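Local coordinates for protein calmodulin-binding transcription activator 1 (Homo sapiens, PDB 2CXK) that activates transcription as a multidomain DNA-binding factor, of which this chain is the immunoglobulin-like IPT/TIG domain, at residues 25-30 with 71-76; 39-44 with 77-82. All coordinates share one frame; numbering follows the deposited sequence.

Contact 1: 25-30 with 71-76; sequences VLITGP and LQVAFN
Ile27 meets Leu71 and Val73 across the interior of the TIG domain. The contact is wholly apolar. Ile27 divides its two branches between the two partners. Its delta methyl reaches Leu71 tip to tip, with CD1 of Ile27 3.6 Å from CD2 of Leu71. The same Ile27 CD1 lies 3.9 Å from Leu71 CD1, so it sits against both methyls of the leucine fork. Its other branch serves Val73. Here Ile27 CG2 is 4.0 Å from Val73 CG2, and the two side chains run alongside one another with their ends pointing opposite ways.

The torsions explain this division. CG1 of Ile27 is anti to the carbonyl carbon (chi1 -58°), and chi2 is extended at 179°, which carries CD1 out to the leucine. CG2 is left anti to the backbone N and falls beside the valine. The CA atoms of Ile27 and Val73 are 8.4 Å apart, a gap filled by side chains.

All three residues are buried. Val25 also points toward the other strand but packs on Phe86. Leu71 touches Phe42, Val84 and Phe86, while Val73 rests on Trp31 and Leu57. Trp31 NE1 forms a hydrogen bond with the Ile27 carbonyl oxygen.

The contact joins facing strands of the immunoglobulin-like sandwich. Strand 24-28 is hydrogen-bonded in antiparallel fashion to strands 11-17 and 56-60. Strand 67-75 pairs with strands 38-42, 78-79 and 84-88.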
loop_
_atom_site.group_PDB
_atom_site.type_symbol
_atom_site.label_atom_id
_atom_site.label_comp_id
_atom_site.label_asym_id
_atom_site.label_seq_id
_atom_site.Cartn_x
_atom_site.Cartn_y
_atom_site.Cartn_z
ATOM N N VAL A 25 0.980 -4.362 5.099
ATOM C CA VAL A 25 1.825 -3.367 4.461
ATOM C C VAL A 25 2.037 -3.805 3.015
ATOM O O VAL A 25 2.329 -4.976 2.752
ATOM C CB VAL A 25 3.207 -3.250 5.159
ATOM C CG1 VAL A 25 4.057 -2.192 4.462
ATOM C CG2 VAL A 25 3.024 -2.876 6.631
ATOM N N LEU A 26 1.833 -2.887 2.076
ATOM C CA LEU A 26 2.070 -3.193 0.669
ATOM C C LEU A 26 3.399 -2.528 0.351
ATOM O O LEU A 26 3.653 -1.409 0.791
ATOM C CB LEU A 26 0.961 -2.612 -0.220
ATOM C CG LEU A 26 -0.412 -3.265 -0.055
ATOM C CD1 LEU A 26 -1.388 -2.690 -1.069
ATOM C CD2 LEU A 26 -0.283 -4.780 -0.251
ATOM N N ILE A 27 4.263 -3.232 -0.378
ATOM C CA ILE A 27 5.569 -2.698 -0.751
ATOM C C ILE A 27 5.752 -2.932 -2.242
ATOM O O ILE A 27 5.662 -4.061 -2.719
ATOM C CB ILE A 27 6.706 -3.404 0.013
ATOM C CG1 ILE A 27 6.480 -3.233 1.514
ATOM C CG2 ILE A 27 8.057 -2.838 -0.418
ATOM C CD1 ILE A 27 7.519 -3.910 2.387
ATOM N N THR A 28 6.005 -1.857 -2.972
ATOM C CA THR A 28 6.151 -1.962 -4.405
ATOM C C THR A 28 7.593 -1.797 -4.850
ATOM O O THR A 28 8.405 -1.147 -4.187
ATOM C CB THR A 28 5.249 -0.934 -5.119
ATOM O OG1 THR A 28 5.664 0.393 -4.780
ATOM C CG2 THR A 28 3.805 -1.133 -4.699
ATOM N N GLY A 29 7.900 -2.411 -5.980
ATOM C CA GLY A 29 9.239 -2.360 -6.514
ATOM C C GLY A 29 9.333 -3.275 -7.711
ATOM O O GLY A 29 8.312 -3.644 -8.288
ATOM N N PRO A 30 10.545 -3.691 -8.094
ATOM C CA PRO A 30 10.734 -4.570 -9.253
ATOM C C PRO A 30 10.592 -6.071 -9.003
ATOM O O PRO A 30 11.176 -6.869 -9.732
ATOM C CB PRO A 30 12.137 -4.205 -9.706
ATOM C CG PRO A 30 12.844 -4.058 -8.385
ATOM C CD PRO A 30 11.843 -3.298 -7.515
ATOM N N LEU A 71 13.154 -1.453 6.915
ATOM C CA LEU A 71 12.205 -2.342 6.256
ATOM C C LEU A 71 12.908 -2.753 4.968
ATOM O O LEU A 71 13.274 -1.901 4.156
ATOM C CB LEU A 71 10.885 -1.619 5.944
ATOM C CG LEU A 71 9.891 -2.400 5.069
ATOM C CD1 LEU A 71 9.654 -3.800 5.650
ATOM C CD2 LEU A 71 8.575 -1.623 4.981
ATOM N N GLN A 72 13.123 -4.054 4.795
ATOM C CA GLN A 72 13.802 -4.566 3.603
ATOM C C GLN A 72 13.041 -5.739 2.994
ATOM O O GLN A 72 12.313 -6.444 3.693
ATOM C CB GLN A 72 15.208 -5.050 3.970
ATOM C CG GLN A 72 16.086 -4.028 4.677
ATOM C CD GLN A 72 17.336 -4.666 5.255
ATOM O OE1 GLN A 72 18.402 -4.658 4.634
ATOM N NE2 GLN A 72 17.204 -5.239 6.443
ATOM N N VAL A 73 13.213 -5.941 1.691
ATOM C CA VAL A 73 12.581 -7.058 0.993
ATOM C C VAL A 73 13.668 -8.105 0.722
ATOM O O VAL A 73 14.776 -7.759 0.317
ATOM C CB VAL A 73 11.977 -6.621 -0.356
ATOM C CG1 VAL A 73 11.440 -7.825 -1.102
ATOM C CG2 VAL A 73 10.872 -5.616 -0.123
ATOM N N ALA A 74 13.350 -9.372 0.963
ATOM C CA ALA A 74 14.299 -10.459 0.738
ATOM C C ALA A 74 13.650 -11.575 -0.075
ATOM O O ALA A 74 12.426 -11.707 -0.102
ATOM C CB ALA A 74 14.779 -11.013 2.069
ATOM N N PHE A 75 14.483 -12.372 -0.739
ATOM C CA PHE A 75 14.021 -13.513 -1.527
ATOM C C PHE A 75 14.958 -14.636 -1.094
ATOM O O PHE A 75 16.178 -14.492 -1.194
ATOM C CB PHE A 75 14.175 -13.263 -3.026
ATOM C CG PHE A 75 13.546 -14.328 -3.879
ATOM C CD1 PHE A 75 12.163 -14.394 -4.024
ATOM C CD2 PHE A 75 14.333 -15.291 -4.510
ATOM C CE1 PHE A 75 11.568 -15.403 -4.785
ATOM C CE2 PHE A 75 13.748 -16.307 -5.271
ATOM C CZ PHE A 75 12.367 -16.364 -5.410
ATOM N N ASN A 76 14.388 -15.737 -0.611
ATOM C CA ASN A 76 15.182 -16.861 -0.105
ATOM C C ASN A 76 16.095 -16.340 1.005
ATOM O O ASN A 76 17.234 -16.773 1.161
ATOM C CB ASN A 76 16.001 -17.499 -1.230
ATOM C CG ASN A 76 15.167 -18.409 -2.111
ATOM O OD1 ASN A 76 15.448 -18.569 -3.298
ATOM N ND2 ASN A 76 14.144 -19.024 -1.532
#

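Contact 2: 39-44 with 77-82; sequences SCLFDQ and NQIISN
Leu41 and Ile79 face each other with their CA atoms 8.7 Å apart, because strand 67-75 runs between strands 38-42 and 78-79 and pairs antiparallel with both. The two side chains lean across the outer face of this middle strand at a slant. CD1 of Ile79 meets the CD1 end of Leu41. These two methyls are modelled closer than carbons can sit, so their exact separation is doubtful. The contact itself is apolar. Ile79 turns its end toward the leucine, with CG1 anti to the carbonyl carbon (chi1 -60°) and CD1 folded back at chi2 -56°. Ile79 also packs on Gln72 of the middle strand. The other methyl of Leu41 faces the amide of Asn77 more loosely, with CD2 of Leu41 4.5 Å from ND2 of Asn77.

Two waters make the polar half of the contact. Both bind Ser39 OG. Water 1 lies 2.7 Å from Ser39 OG and accepts from the backbone N of Asn77 at 2.8 Å. Water 2 also lies 2.7 Å from Ser39 OG and accepts from Asn77 ND2 at 2.7 Å. The serine hydroxyl is thus tied through water to both the main chain and the side chain of one residue. Asn77 has left-handed backbone angles (phi 65°), like Asn76 before it. Together they form the type I' turn of the hairpin joining strands 67-75 and 78-79.

Further along, Ser81 OG donates to Asn82 O at 2.8 Å and takes a bond from Val73 N, which ties this part of the chain to the middle strand. The chemistry is that of a sheet face at the domain surface. Two water bridges, rather than direct bonding, link the buried Ser39 to the exposed Asn77, and the aliphatic pair adds packing whose detail is uncertain.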
loop_
_atom_site.group_PDB
_atom_site.type_symbol
_atom_site.label_atom_id
_atom_site.label_comp_id
_atom_site.label_asym_id
_atom_site.label_seq_id
_atom_site.Cartn_x
_atom_site.Cartn_y
_atom_site.Cartn_z
ATOM N N SER A 39 10.057 -12.369 1.482
ATOM C CA SER A 39 9.841 -12.060 2.888
ATOM C C SER A 39 10.192 -10.597 3.084
ATOM O O SER A 39 10.825 -9.978 2.222
ATOM C CB SER A 39 10.716 -12.938 3.800
ATOM O OG SER A 39 12.097 -12.682 3.613
ATOM N N CYS A 40 9.755 -10.037 4.205
ATOM C CA CYS A 40 10.057 -8.652 4.525
ATOM C C CYS A 40 10.677 -8.656 5.904
ATOM O O CYS A 40 10.224 -9.369 6.799
ATOM C CB CYS A 40 8.791 -7.789 4.518
ATOM S SG CYS A 40 8.092 -7.569 2.863
ATOM N N LEU A 41 11.723 -7.864 6.070
ATOM C CA LEU A 41 12.406 -7.798 7.350
ATOM C C LEU A 41 12.228 -6.424 7.965
ATOM O O LEU A 41 12.582 -5.416 7.352
ATOM C CB LEU A 41 13.902 -8.075 7.169
ATOM C CG LEU A 41 14.310 -9.277 6.309
ATOM C CD1 LEU A 41 15.822 -9.438 6.356
ATOM C CD2 LEU A 41 13.642 -10.533 6.812
ATOM N N PHE A 42 11.656 -6.395 9.164
ATOM C CA PHE A 42 11.452 -5.157 9.912
ATOM C C PHE A 42 12.463 -5.239 11.052
ATOM O O PHE A 42 12.324 -6.080 11.937
ATOM C CB PHE A 42 10.036 -5.091 10.489
ATOM C CG PHE A 42 8.952 -4.987 9.448
ATOM C CD1 PHE A 42 8.583 -6.089 8.691
ATOM C CD2 PHE A 42 8.288 -3.776 9.239
ATOM C CE1 PHE A 42 7.562 -5.994 7.736
ATOM C CE2 PHE A 42 7.268 -3.671 8.287
ATOM C CZ PHE A 42 6.909 -4.789 7.536
ATOM N N ASP A 43 13.474 -4.373 11.029
ATOM C CA ASP A 43 14.520 -4.392 12.048
ATOM C C ASP A 43 15.032 -5.828 12.165
ATOM O O ASP A 43 15.187 -6.364 13.261
ATOM C CB ASP A 43 13.977 -3.911 13.405
ATOM C CG ASP A 43 15.091 -3.670 14.429
ATOM O OD1 ASP A 43 16.207 -3.310 14.004
ATOM O OD2 ASP A 43 14.854 -3.821 15.649
ATOM N N GLN A 44 15.271 -6.450 11.014
ATOM C CA GLN A 44 15.755 -7.824 10.952
ATOM C C GLN A 44 14.750 -8.900 11.369
ATOM O O GLN A 44 15.069 -10.089 11.333
ATOM C CB GLN A 44 17.045 -7.971 11.772
ATOM C CG GLN A 44 18.149 -7.032 11.306
ATOM C CD GLN A 44 18.404 -7.136 9.809
ATOM O OE1 GLN A 44 18.670 -6.135 9.139
ATOM N NE2 GLN A 44 18.333 -8.354 9.279
ATOM N N ASN A 77 15.544 -15.407 1.782
ATOM C CA ASN A 77 16.201 -14.745 2.915
ATOM C C ASN A 77 17.389 -13.883 2.532
ATOM O O ASN A 77 18.143 -13.442 3.396
ATOM C CB ASN A 77 16.641 -15.740 4.001
ATOM C CG ASN A 77 16.960 -15.047 5.331
ATOM O OD1 ASN A 77 17.990 -15.311 5.962
ATOM N ND2 ASN A 77 16.070 -14.160 5.760
ATOM N N GLN A 78 17.565 -13.652 1.236
ATOM C CA GLN A 78 18.649 -12.795 0.776
ATOM C C GLN A 78 18.066 -11.400 0.528
ATOM O O GLN A 78 17.111 -11.253 -0.233
ATOM C CB GLN A 78 19.239 -13.332 -0.528
ATOM C CG GLN A 78 20.344 -12.455 -1.115
ATOM C CD GLN A 78 20.705 -12.826 -2.550
ATOM O OE1 GLN A 78 21.526 -12.159 -3.187
ATOM N NE2 GLN A 78 20.094 -13.894 -3.064
ATOM N N ILE A 79 18.628 -10.379 1.167
ATOM C CA ILE A 79 18.133 -9.015 0.969
ATOM C C ILE A 79 18.280 -8.623 -0.501
ATOM O O ILE A 79 19.373 -8.719 -1.068
ATOM C CB ILE A 79 18.922 -7.998 1.808
ATOM C CG1 ILE A 79 18.791 -8.332 3.292
ATOM C CG2 ILE A 79 18.411 -6.579 1.521
ATOM C CD1 ILE A 79 17.369 -8.410 3.767
ATOM N N ILE A 80 17.187 -8.177 -1.115
ATOM C CA ILE A 80 17.214 -7.783 -2.522
ATOM C C ILE A 80 16.735 -6.355 -2.776
ATOM O O ILE A 80 16.422 -5.998 -3.916
ATOM C CB ILE A 80 16.339 -8.706 -3.390
ATOM C CG1 ILE A 80 14.896 -8.682 -2.880
ATOM C CG2 ILE A 80 16.901 -10.115 -3.383
ATOM C CD1 ILE A 80 13.902 -9.264 -3.858
ATOM N N SER A 81 16.672 -5.541 -1.729
ATOM C CA SER A 81 16.222 -4.163 -1.892
ATOM C C SER A 81 16.988 -3.246 -0.961
ATOM O O SER A 81 17.785 -3.700 -0.150
ATOM C CB SER A 81 14.728 -4.047 -1.566
ATOM O OG SER A 81 14.521 -4.065 -0.159
ATOM N N ASN A 82 16.749 -1.944 -1.096
ATOM C CA ASN A 82 17.361 -0.956 -0.224
ATOM C C ASN A 82 16.528 -1.012 1.062
ATOM O O ASN A 82 15.525 -1.726 1.116
ATOM C CB ASN A 82 17.246 0.439 -0.852
ATOM C CG ASN A 82 15.796 0.822 -1.162
ATOM O OD1 ASN A 82 15.075 0.079 -1.822
ATOM N ND2 ASN A 82 15.377 1.991 -0.694
HETATM O O HOH W 1 12.847 -14.588 1.807
HETATM O O HOH W 2 13.339 -13.968 5.649
#

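Overall arrangement
Contact 1 belongs to the core and contact 2 to the outer face of the sheet, where it is partly buried. Their centres are about 7 Å apart, and strand 67-75 ties them together. Contact 1 uses the inward side of that strand. In contact 2 the flanking segments meet over its other side. Probable backbone hydrogen bonds link the two contacts, Leu41 N with Gln72 O and Ile80 N with Val73 O. The chemistry follows the depth: contact 1 has only buried aliphatic side chains, whereas contact 2 mixes one aliphatic pair with water bridges. Along the chain the four segments alternate.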